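Local atomic coordinates of endolysin (Escherichia coli O157 typing phage 15, PDB entry 7M5I), a protein that probably cleaves the beta-1,4-glycosidic bonds of host peptidoglycan as a phage lysozyme, so contributing to bacterial lysis and release of new virus particles. Residues Gln59-Gln62 and Tyr63-Asp67; Phe71-Ala74 and Val75-Ile79; Asn116-Gly119 and Cys120-Met124; Arg145-Met148 and Glu149-Tyr153. All coordinates share one frame; numbering follows the deposited sequence.

Interaction 1. Residues Gln59-Gln62 and Tyr63-Asp67; sequences QAEQ and YLLAD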
loop_
_atom_site.group_PDB
_atom_site.type_symbol
_atom_site.label_atom_id
_atom_site.label_comp_id
_atom_site.label_asym_id
_atom_site.label_seq_id
_atom_site.Cartn_x
_atom_site.Cartn_y
_atom_site.Cartn_z
ATOM N N GLN A 59 10.804 -16.265 -0.587
ATOM C CA GLN A 59 11.679 -15.086 -0.741
ATOM C C GLN A 59 10.775 -13.888 -1.038
ATOM O O GLN A 59 10.986 -12.800 -0.432
ATOM C CB GLN A 59 12.688 -15.281 -1.856
ATOM C CG GLN A 59 13.802 -16.180 -1.387
ATOM C CD GLN A 59 14.759 -16.583 -2.461
ATOM O OE1 GLN A 59 14.409 -16.899 -3.578
ATOM N NE2 GLN A 59 16.027 -16.600 -2.090
ATOM N N ALA A 60 9.810 -14.010 -1.964
ATOM C CA ALA A 60 8.917 -12.893 -2.319
ATOM C C ALA A 60 8.217 -12.364 -1.073
ATOM O O ALA A 60 8.115 -11.155 -0.897
ATOM C CB ALA A 60 7.906 -13.315 -3.375
ATOM N N GLU A 61 7.722 -13.240 -0.210
ATOM C CA GLU A 61 7.050 -12.762 1.028
ATOM C C GLU A 61 8.059 -12.036 1.939
ATOM O O GLU A 61 7.681 -10.934 2.477
ATOM C CB GLU A 61 6.411 -13.930 1.794
ATOM C CG GLU A 61 5.599 -13.447 2.973
ATOM C CD GLU A 61 4.994 -14.627 3.701
ATOM O OE1 GLU A 61 5.703 -15.268 4.435
ATOM O OE2 GLU A 61 3.846 -14.927 3.460
ATOM N N GLN A 62 9.253 -12.611 2.076
ATOM C CA GLN A 62 10.337 -12.001 2.910
ATOM C C GLN A 62 10.598 -10.568 2.426
ATOM O O GLN A 62 10.698 -9.630 3.283
ATOM C CB GLN A 62 11.554 -12.928 2.926
ATOM C CG GLN A 62 12.849 -12.307 3.441
ATOM C CD GLN A 62 14.071 -13.189 3.196
ATOM O OE1 GLN A 62 13.962 -14.421 3.043
ATOM N NE2 GLN A 62 15.268 -12.582 3.171
ATOM N N TYR A 63 10.731 -10.371 1.108
ATOM C CA TYR A 63 11.085 -9.053 0.553
ATOM C C TYR A 63 9.926 -8.092 0.771
ATOM O O TYR A 63 10.179 -6.903 1.025
ATOM C CB TYR A 63 11.466 -9.174 -0.925
ATOM C CG TYR A 63 12.613 -10.103 -1.188
ATOM C CD1 TYR A 63 13.608 -10.324 -0.258
ATOM C CD2 TYR A 63 12.690 -10.765 -2.391
ATOM C CE1 TYR A 63 14.629 -11.234 -0.481
ATOM C CE2 TYR A 63 13.714 -11.662 -2.649
ATOM C CZ TYR A 63 14.700 -11.860 -1.714
ATOM O OH TYR A 63 15.738 -12.715 -1.950
ATOM N N LEU A 64 8.699 -8.554 0.654
ATOM C CA LEU A 64 7.501 -7.677 0.801
ATOM C C LEU A 64 7.439 -7.243 2.288
ATOM O O LEU A 64 7.233 -6.013 2.549
ATOM C CB LEU A 64 6.220 -8.382 0.391
ATOM C CG LEU A 64 4.938 -7.572 0.618
ATOM C CD1 LEU A 64 4.918 -6.347 -0.275
ATOM C CD2 LEU A 64 3.713 -8.445 0.378
ATOM N N LEU A 65 7.643 -8.160 3.215
ATOM C CA LEU A 65 7.675 -7.829 4.667
ATOM C C LEU A 65 8.733 -6.746 4.940
ATOM O O LEU A 65 8.421 -5.810 5.706
ATOM C CB LEU A 65 7.935 -9.077 5.503
ATOM C CG LEU A 65 6.760 -10.048 5.605
ATOM C CD1 LEU A 65 7.194 -11.334 6.277
ATOM C CD2 LEU A 65 5.578 -9.401 6.307
ATOM N N ALA A 66 9.899 -6.855 4.327
ATOM C CA ALA A 66 11.002 -5.897 4.574
ATOM C C ALA A 66 10.586 -4.547 3.959
ATOM O O ALA A 66 10.799 -3.526 4.626
ATOM C CB ALA A 66 12.286 -6.390 3.979
ATOM N N ASP A 67 9.997 -4.568 2.755
ATOM C CA ASP A 67 9.541 -3.385 1.980
ATOM C C ASP A 67 8.508 -2.595 2.825
ATOM O O ASP A 67 8.541 -1.327 2.781
ATOM C CB ASP A 67 8.814 -3.760 0.689
ATOM C CG ASP A 67 9.616 -4.275 -0.507
ATOM O OD1 ASP A 67 10.856 -4.011 -0.506
ATOM O OD2 ASP A 67 8.951 -5.015 -1.433
#

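Interaction 2. Residues Phe71-Ala74 and Val75-Ile79; sequences FVAA and VNKAI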
loop_
_atom_site.group_PDB
_atom_site.type_symbol
_atom_site.label_atom_id
_atom_site.label_comp_id
_atom_site.label_asym_id
_atom_site.label_seq_id
_atom_site.Cartn_x
_atom_site.Cartn_y
_atom_site.Cartn_z
ATOM N N PHE A 71 6.520 1.731 6.077
ATOM C CA PHE A 71 5.144 2.213 5.832
ATOM C C PHE A 71 4.250 1.935 7.034
ATOM O O PHE A 71 3.458 2.846 7.410
ATOM C CB PHE A 71 4.562 1.646 4.525
ATOM C CG PHE A 71 5.371 2.082 3.316
ATOM C CD1 PHE A 71 6.486 1.359 2.926
ATOM C CD2 PHE A 71 5.079 3.236 2.620
ATOM C CE1 PHE A 71 7.225 1.730 1.807
ATOM C CE2 PHE A 71 5.808 3.606 1.507
ATOM C CZ PHE A 71 6.889 2.855 1.105
ATOM N N VAL A 72 4.385 0.766 7.621
ATOM C CA VAL A 72 3.764 0.435 8.930
ATOM C C VAL A 72 4.222 1.489 9.969
ATOM O O VAL A 72 3.342 2.067 10.701
ATOM C CB VAL A 72 4.146 -0.997 9.349
ATOM C CG1 VAL A 72 3.696 -1.304 10.759
ATOM C CG2 VAL A 72 3.587 -2.030 8.358
ATOM N N ALA A 73 5.523 1.768 10.035
ATOM C CA ALA A 73 6.081 2.725 11.019
ATOM C C ALA A 73 5.422 4.090 10.787
ATOM O O ALA A 73 4.996 4.742 11.758
ATOM C CB ALA A 73 7.596 2.794 10.953
ATOM N N ALA A 74 5.369 4.535 9.542
ATOM C CA ALA A 74 4.865 5.876 9.200
ATOM C C ALA A 74 3.374 5.973 9.552
ATOM O O ALA A 74 2.918 7.064 9.994
ATOM C CB ALA A 74 5.103 6.182 7.729
ATOM N N VAL A 75 2.597 4.942 9.277
ATOM C CA VAL A 75 1.141 5.024 9.589
ATOM C C VAL A 75 0.976 5.092 11.128
ATOM O O VAL A 75 0.157 5.903 11.605
ATOM C CB VAL A 75 0.349 3.897 8.911
ATOM C CG1 VAL A 75 -1.105 3.884 9.357
ATOM C CG2 VAL A 75 0.425 4.056 7.402
ATOM N N ASN A 76 1.718 4.274 11.876
ATOM C CA ASN A 76 1.736 4.318 13.356
ATOM C C ASN A 76 1.948 5.767 13.802
ATOM O O ASN A 76 1.226 6.240 14.692
ATOM C CB ASN A 76 2.763 3.342 13.940
ATOM C CG ASN A 76 2.191 1.945 14.129
ATOM O OD1 ASN A 76 1.079 1.806 14.631
ATOM N ND2 ASN A 76 2.920 0.907 13.760
ATOM N N LYS A 77 2.938 6.459 13.245
ATOM C CA LYS A 77 3.304 7.826 13.686
ATOM C C LYS A 77 2.245 8.846 13.253
ATOM O O LYS A 77 2.004 9.776 14.020
ATOM C CB LYS A 77 4.696 8.167 13.157
ATOM C CG LYS A 77 5.829 7.435 13.867
ATOM C CD LYS A 77 6.971 7.009 12.932
ATOM C CE LYS A 77 8.147 6.343 13.615
ATOM N NZ LYS A 77 8.885 7.326 14.449
ATOM N N ALA A 78 1.560 8.648 12.131
ATOM C CA ALA A 78 0.549 9.596 11.600
ATOM C C ALA A 78 -0.803 9.471 12.328
ATOM O O ALA A 78 -1.519 10.446 12.408
ATOM C CB ALA A 78 0.379 9.411 10.149
ATOM N N ILE A 79 -1.121 8.302 12.869
ATOM C CA ILE A 79 -2.438 8.064 13.521
ATOM C C ILE A 79 -2.382 8.615 14.936
ATOM O O ILE A 79 -1.373 8.377 15.610
ATOM C CB ILE A 79 -2.774 6.574 13.490
ATOM C CG1 ILE A 79 -3.165 6.186 12.067
ATOM C CG2 ILE A 79 -3.854 6.245 14.474
ATOM C CD1 ILE A 79 -3.251 4.717 11.889
#

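Interaction 3. Residues Asn116-Gly119 and Cys120-Met124; sequences NKVG and CAEAM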
loop_
_atom_site.group_PDB
_atom_site.type_symbol
_atom_site.label_atom_id
_atom_site.label_comp_id
_atom_site.label_asym_id
_atom_site.label_seq_id
_atom_site.Cartn_x
_atom_site.Cartn_y
_atom_site.Cartn_z
ATOM N N ASN A 116 -13.864 10.934 11.561
ATOM C CA ASN A 116 -14.746 11.006 10.369
ATOM C C ASN A 116 -14.380 9.841 9.438
ATOM O O ASN A 116 -13.627 10.065 8.472
ATOM C CB ASN A 116 -14.597 12.366 9.707
ATOM C CG ASN A 116 -15.459 12.546 8.481
ATOM O OD1 ASN A 116 -16.323 11.719 8.196
ATOM N ND2 ASN A 116 -15.187 13.595 7.728
ATOM N N LYS A 117 -14.871 8.650 9.758
ATOM C CA LYS A 117 -14.493 7.405 9.085
ATOM C C LYS A 117 -15.048 7.423 7.684
ATOM O O LYS A 117 -14.314 7.010 6.758
ATOM C CB LYS A 117 -14.970 6.175 9.855
ATOM C CG LYS A 117 -14.310 6.065 11.232
ATOM C CD LYS A 117 -14.893 5.045 12.134
ATOM C CE LYS A 117 -14.332 5.180 13.521
ATOM N NZ LYS A 117 -13.332 4.159 13.828
ATOM N N VAL A 118 -16.302 7.783 7.525
ATOM C CA VAL A 118 -16.931 7.803 6.172
ATOM C C VAL A 118 -16.167 8.782 5.282
ATOM O O VAL A 118 -15.858 8.436 4.108
ATOM C CB VAL A 118 -18.426 8.134 6.296
ATOM C CG1 VAL A 118 -19.096 8.358 4.952
ATOM C CG2 VAL A 118 -19.127 7.030 7.091
ATOM N N GLY A 119 -15.895 9.975 5.813
ATOM C CA GLY A 119 -15.106 10.997 5.123
ATOM C C GLY A 119 -13.718 10.479 4.776
ATOM O O GLY A 119 -13.214 10.832 3.683
ATOM N N CYS A 120 -13.069 9.755 5.695
ATOM C CA CYS A 120 -11.718 9.184 5.446
ATOM C C CYS A 120 -11.828 8.225 4.249
ATOM O O CYS A 120 -11.018 8.384 3.286
ATOM C CB CYS A 120 -11.154 8.449 6.657
ATOM S SG CYS A 120 -9.580 7.594 6.322
ATOM N N ALA A 121 -12.795 7.310 4.258
ATOM C CA ALA A 121 -12.976 6.329 3.146
ATOM C C ALA A 121 -13.185 7.086 1.826
ATOM O O ALA A 121 -12.605 6.680 0.777
ATOM C CB ALA A 121 -14.107 5.369 3.406
ATOM N N GLU A 122 -14.002 8.137 1.820
ATOM C CA GLU A 122 -14.177 8.958 0.599
ATOM C C GLU A 122 -12.841 9.560 0.159
ATOM O O GLU A 122 -12.504 9.436 -1.046
ATOM C CB GLU A 122 -15.267 10.022 0.834
ATOM C CG GLU A 122 -16.648 9.391 0.938
ATOM C CD GLU A 122 -17.742 10.272 1.523
ATOM O OE1 GLU A 122 -17.426 11.397 2.027
ATOM O OE2 GLU A 122 -18.909 9.803 1.499
ATOM N N ALA A 123 -12.110 10.227 1.056
ATOM C CA ALA A 123 -10.861 10.959 0.720
ATOM C C ALA A 123 -9.734 9.988 0.318
ATOM O O ALA A 123 -8.826 10.363 -0.470
ATOM C CB ALA A 123 -10.461 11.839 1.876
ATOM N N MET A 124 -9.762 8.756 0.833
ATOM C CA MET A 124 -8.796 7.720 0.451
ATOM C C MET A 124 -8.859 7.534 -1.084
ATOM O O MET A 124 -7.795 7.347 -1.721
ATOM C CB MET A 124 -9.117 6.396 1.152
ATOM C CG MET A 124 -8.572 6.330 2.527
ATOM S SD MET A 124 -9.179 4.880 3.432
ATOM C CE MET A 124 -8.394 3.503 2.613
#

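Interaction 4. Residues Arg145-Met148 and Glu149-Tyr153; sequences RRRM and EADIY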
loop_
_atom_site.group_PDB
_atom_site.type_symbol
_atom_site.label_atom_id
_atom_site.label_comp_id
_atom_site.label_asym_id
_atom_site.label_seq_id
_atom_site.Cartn_x
_atom_site.Cartn_y
_atom_site.Cartn_z
ATOM N N ARG A 145 -8.250 -0.495 -6.810
ATOM C CA ARG A 145 -7.489 -0.700 -5.576
ATOM C C ARG A 145 -8.056 0.212 -4.500
ATOM O O ARG A 145 -8.260 -0.296 -3.365
ATOM C CB ARG A 145 -6.004 -0.457 -5.797
ATOM C CG ARG A 145 -5.192 -0.610 -4.525
ATOM C CD ARG A 145 -3.696 -0.526 -4.792
ATOM N NE ARG A 145 -2.950 -0.662 -3.566
ATOM C CZ ARG A 145 -1.682 -1.029 -3.513
ATOM N NH1 ARG A 145 -1.014 -1.282 -4.640
ATOM N NH2 ARG A 145 -1.079 -1.146 -2.343
ATOM N N ARG A 146 -8.344 1.471 -4.822
ATOM C CA ARG A 146 -8.872 2.418 -3.806
ATOM C C ARG A 146 -10.230 1.925 -3.281
ATOM O O ARG A 146 -10.445 2.008 -2.017
ATOM C CB ARG A 146 -8.985 3.828 -4.360
ATOM C CG ARG A 146 -7.656 4.501 -4.668
ATOM C CD ARG A 146 -6.781 4.892 -3.523
ATOM N NE ARG A 146 -5.816 3.895 -3.175
ATOM C CZ ARG A 146 -4.572 3.793 -3.666
ATOM N NH1 ARG A 146 -3.824 2.774 -3.312
ATOM N NH2 ARG A 146 -4.123 4.632 -4.593
ATOM N N ARG A 147 -11.114 1.473 -4.156
ATOM C CA ARG A 147 -12.434 1.014 -3.653
ATOM C C ARG A 147 -12.242 -0.231 -2.750
ATOM O O ARG A 147 -12.941 -0.322 -1.684
ATOM C CB ARG A 147 -13.481 0.884 -4.738
ATOM C CG ARG A 147 -13.227 -0.241 -5.677
ATOM C CD ARG A 147 -14.124 -1.427 -5.393
ATOM N NE ARG A 147 -13.734 -2.462 -6.319
ATOM C CZ ARG A 147 -14.191 -3.710 -6.291
ATOM N NH1 ARG A 147 -15.140 -4.009 -5.419
ATOM N NH2 ARG A 147 -13.779 -4.605 -7.157
ATOM N N MET A 148 -11.337 -1.157 -3.092
ATOM C CA MET A 148 -11.101 -2.341 -2.231
ATOM C C MET A 148 -10.440 -1.933 -0.892
ATOM O O MET A 148 -10.785 -2.521 0.144
ATOM C CB MET A 148 -10.281 -3.371 -3.005
ATOM C CG MET A 148 -11.079 -3.994 -4.113
ATOM S SD MET A 148 -10.133 -5.351 -4.841
ATOM C CE MET A 148 -11.351 -6.201 -5.839
ATOM N N GLU A 149 -9.575 -0.931 -0.885
ATOM C CA GLU A 149 -8.951 -0.456 0.382
ATOM C C GLU A 149 -10.039 0.237 1.227
ATOM O O GLU A 149 -10.041 -0.007 2.462
ATOM C CB GLU A 149 -7.753 0.454 0.120
ATOM C CG GLU A 149 -6.518 -0.300 -0.394
ATOM C CD GLU A 149 -5.433 0.544 -1.055
ATOM O OE1 GLU A 149 -5.729 1.725 -1.422
ATOM O OE2 GLU A 149 -4.285 0.026 -1.151
ATOM N N ALA A 150 -10.945 1.005 0.636
ATOM C CA ALA A 150 -12.090 1.602 1.396
ATOM C C ALA A 150 -12.967 0.501 2.014
ATOM O O ALA A 150 -13.444 0.667 3.175
ATOM C CB ALA A 150 -12.889 2.510 0.493
ATOM N N ASP A 151 -13.200 -0.609 1.293
ATOM C CA ASP A 151 -13.979 -1.745 1.852
ATOM C C ASP A 151 -13.256 -2.335 3.076
ATOM O O ASP A 151 -13.950 -2.741 4.073
ATOM C CB ASP A 151 -14.252 -2.802 0.786
ATOM C CG ASP A 151 -15.246 -2.397 -0.293
ATOM O OD1 ASP A 151 -16.049 -1.490 -0.029
ATOM O OD2 ASP A 151 -15.191 -2.995 -1.412
ATOM N N ILE A 152 -11.930 -2.449 3.044
ATOM C CA ILE A 152 -11.187 -2.970 4.235
ATOM C C ILE A 152 -11.423 -1.961 5.371
ATOM O O ILE A 152 -11.781 -2.377 6.465
ATOM C CB ILE A 152 -9.680 -3.128 3.944
ATOM C CG1 ILE A 152 -9.430 -4.169 2.844
ATOM C CG2 ILE A 152 -8.924 -3.469 5.205
ATOM C CD1 ILE A 152 -7.994 -4.222 2.360
ATOM N N TYR A 153 -11.204 -0.676 5.091
ATOM C CA TYR A 153 -11.161 0.397 6.113
ATOM C C TYR A 153 -12.540 0.430 6.815
ATOM O O TYR A 153 -12.611 0.491 8.088
ATOM C CB TYR A 153 -10.814 1.737 5.465
ATOM C CG TYR A 153 -10.848 2.890 6.444
ATOM C CD1 TYR A 153 -12.034 3.570 6.663
ATOM C CD2 TYR A 153 -9.725 3.268 7.157
ATOM C CE1 TYR A 153 -12.098 4.602 7.582
ATOM C CE2 TYR A 153 -9.775 4.282 8.096
ATOM C CZ TYR A 153 -10.970 4.950 8.324
ATOM O OH TYR A 153 -11.050 6.013 9.218
HETATM O O HOH W 1 -16.763 -2.600 -3.387
#

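Interaction 1. Residues Gln59-Gln62 and Tyr63-Asp67
Y63 turns its ring back over the preceding turn of helix 57-78, where it meets Q59 in an i to i+4 pair of this long helix of the phage lysozyme fold. With CG opposite its carbonyl carbon (chi1 -58°), the ring lies back along the helix, and Q59 O sits over one face, 3.2 Å from Y63 CG and displaced toward the ring's rim. That same oxygen accepts the backbone bond from Y63 N, at 2.9 Å. The Q59 side chain runs alongside the ring in the same direction, Q59 CB lying 3.8 Å from Y63 CE2, and its amide is turned 30° from the ring plane. Its OE1 bonds back to T56 N. Q62 starts the other way, its CG opposite its own N, and its amide NE2 comes obliquely to the ring, the two planes 65° apart.

On another side of the helix E61 and L65 touch through aliphatic carbons, while the E61 carboxylate forms a salt bridge with K18. L64 packs on helix 11-21, near the predicted catalytic E21. The CG of L65 lies against the carbonyl of the turn before, 3.4 Å from E61 O.

Interaction 2. Residues Phe71-Ala74 and Val75-Ile79
The last two turns of helix 57-78 form this contact, in which V72 and N76 share one side of the helix and A73 and K77 another. V72 CG1 runs alongside the N76 amide, 3.8 Å from N76 ND2, both side chains pointing the same way. This CG1 branch stands opposite the backbone N of V72 (chi1 172°), which sets it beside its own carbonyl carbon. The polar end of N76 is used outside the helix: ND2 donates to M7 O, so the amide ties the N-terminal segment of the chain to the helix, and the N76 backbone also bonds to G5.

In K77 a bend at the second torsion lays the aliphatic part over the carbonyl of the preceding turn, with K77 CD 3.2 Å from A73 O, and a further bend at the last torsion precedes the ammonium end, which leads away. In the helical phage lysozyme fold the inner side of these turns is covered by other helices: V75 meets helix 85-98, A74 and A78 meet helix 100-104, and the F71 ring packs edge-to-face with Y96. V75 also folds one branch back, CG2 lying 3.3 Å from F71 O.

The backbone bonds from N76 N to V72 O (3.0 Å) and from A78 N to A74 O (3.0 Å) continue the alpha-helical pattern. I79 then leaves helical geometry, its N still bonded to V75 O at 3.0 Å.

Interaction 3. Residues Asn116-Gly119 and Cys120-Met124
V118 and E122 lie side by side on successive turns of helix 117-124 and point the same way, the valine's CG1 branch lying beside the carboxylate at 3.7 Å from V118 CG1 to E122 OE2. The valine branch stands opposite its backbone N (chi1 172°), beside the carbonyl carbon. The glutamate takes the complementary course, with CG opposite its carbonyl carbon (chi1 -70°) and the chain then extended back along the helix. E122 CG consequently passes over the carbonyl of the preceding turn, 3.4 Å from V118 O. Here the contact is one of methyl and methylene groups beside a carboxylate, and both residues are exposed.

The other side is buried. C120 and M124 pack against Y153 of helix 140-155, while A123 faces helix 107-113 and comes within 3.4 Å of the preceding turn, measured from A123 CB to G119 O. G119 O also accepts a bond from R111, joining the same two helices. K117 also lies on Y153, and its NZ forms a salt bridge with E87.

At the start of the helix, N116 OD1 accepts from G119 N at 3.0 Å. The donor stands well above the plane of the amide carbonyl, with an N-H...O angle of 142°, while N116 O takes the backbone bond from C120 N at 2.8 Å. An asparagine immediately before the first helical residue, its side chain accepting the amide three residues on, is the classic N-cap.

Interaction 4. Residues Arg145-Met148 and Glu149-Tyr153
R145 and R146 both reach forward to the carboxylate of E149, forming a buried i to i+4 and i to i+3 salt-bridge network on helix 140-155 of the phage lysozyme fold. R146 grips side-on: its NE and NH1 both donate to one oxygen, with R146 NE 2.8 Å and R146 NH1 2.9 Å from E149 OE1. The two flat groups are nearly coplanar, 17° apart, an arrangement reached because the arginine chain bends at its second and third torsions. R145, extended from CG to NE, crosses the glutamate obliquely; its NE meets E149 OE2 at 2.8 Å almost in line with the N-H, but from above the carboxylate plane, the two planes being 68° apart.

With S93 also bonded to OE2, both carboxylate oxygens have partners and the group's rotation is restrained. Two guanidinium groups this close would probably favour the ionised glutamate. R145 NH1 also makes a long, weak ion pair with the predicted catalytic E21, so E149 holds an arginine that lies next to that residue, while R146 NH2 bonds to W127 O and N97.

The outer side is looser. R147 and D151 do not meet directly: R147 NH1 stays 4.1 Å from D151 OD2, and their planes are nearly perpendicular. R147 NE is engaged by N144, and the M148 chain covers one guanidinium face, its CG 3.7 Å above the plane. A water bridges the charged pair, accepting from R147 NH1 at 3.0 Å and donating to D151 OD2 at 2.6 Å.

How the interactions relate
All four contacts are local turns of helix, so none closes a loop; they follow one another along the chain without nesting or crossing. Interactions 1 and 2 lie on the same helix, 57-78, their centres about 19 Å apart: the first packs on helices 11-21 and 85-98, and the second on helices 85-98, 100-104 and 107-113. The chain then passes through the latter three to interaction 3 on helix 117-124 and, after the hairpin of strands 129-132 and 135-138, reaches interaction 4 on helix 140-155. These last two touch directly, with M124 against R146 and E149. Interaction 1 lies across the chain's centre from interactions 3 and 4, with helix 85-98 contacted from all four segment pairs.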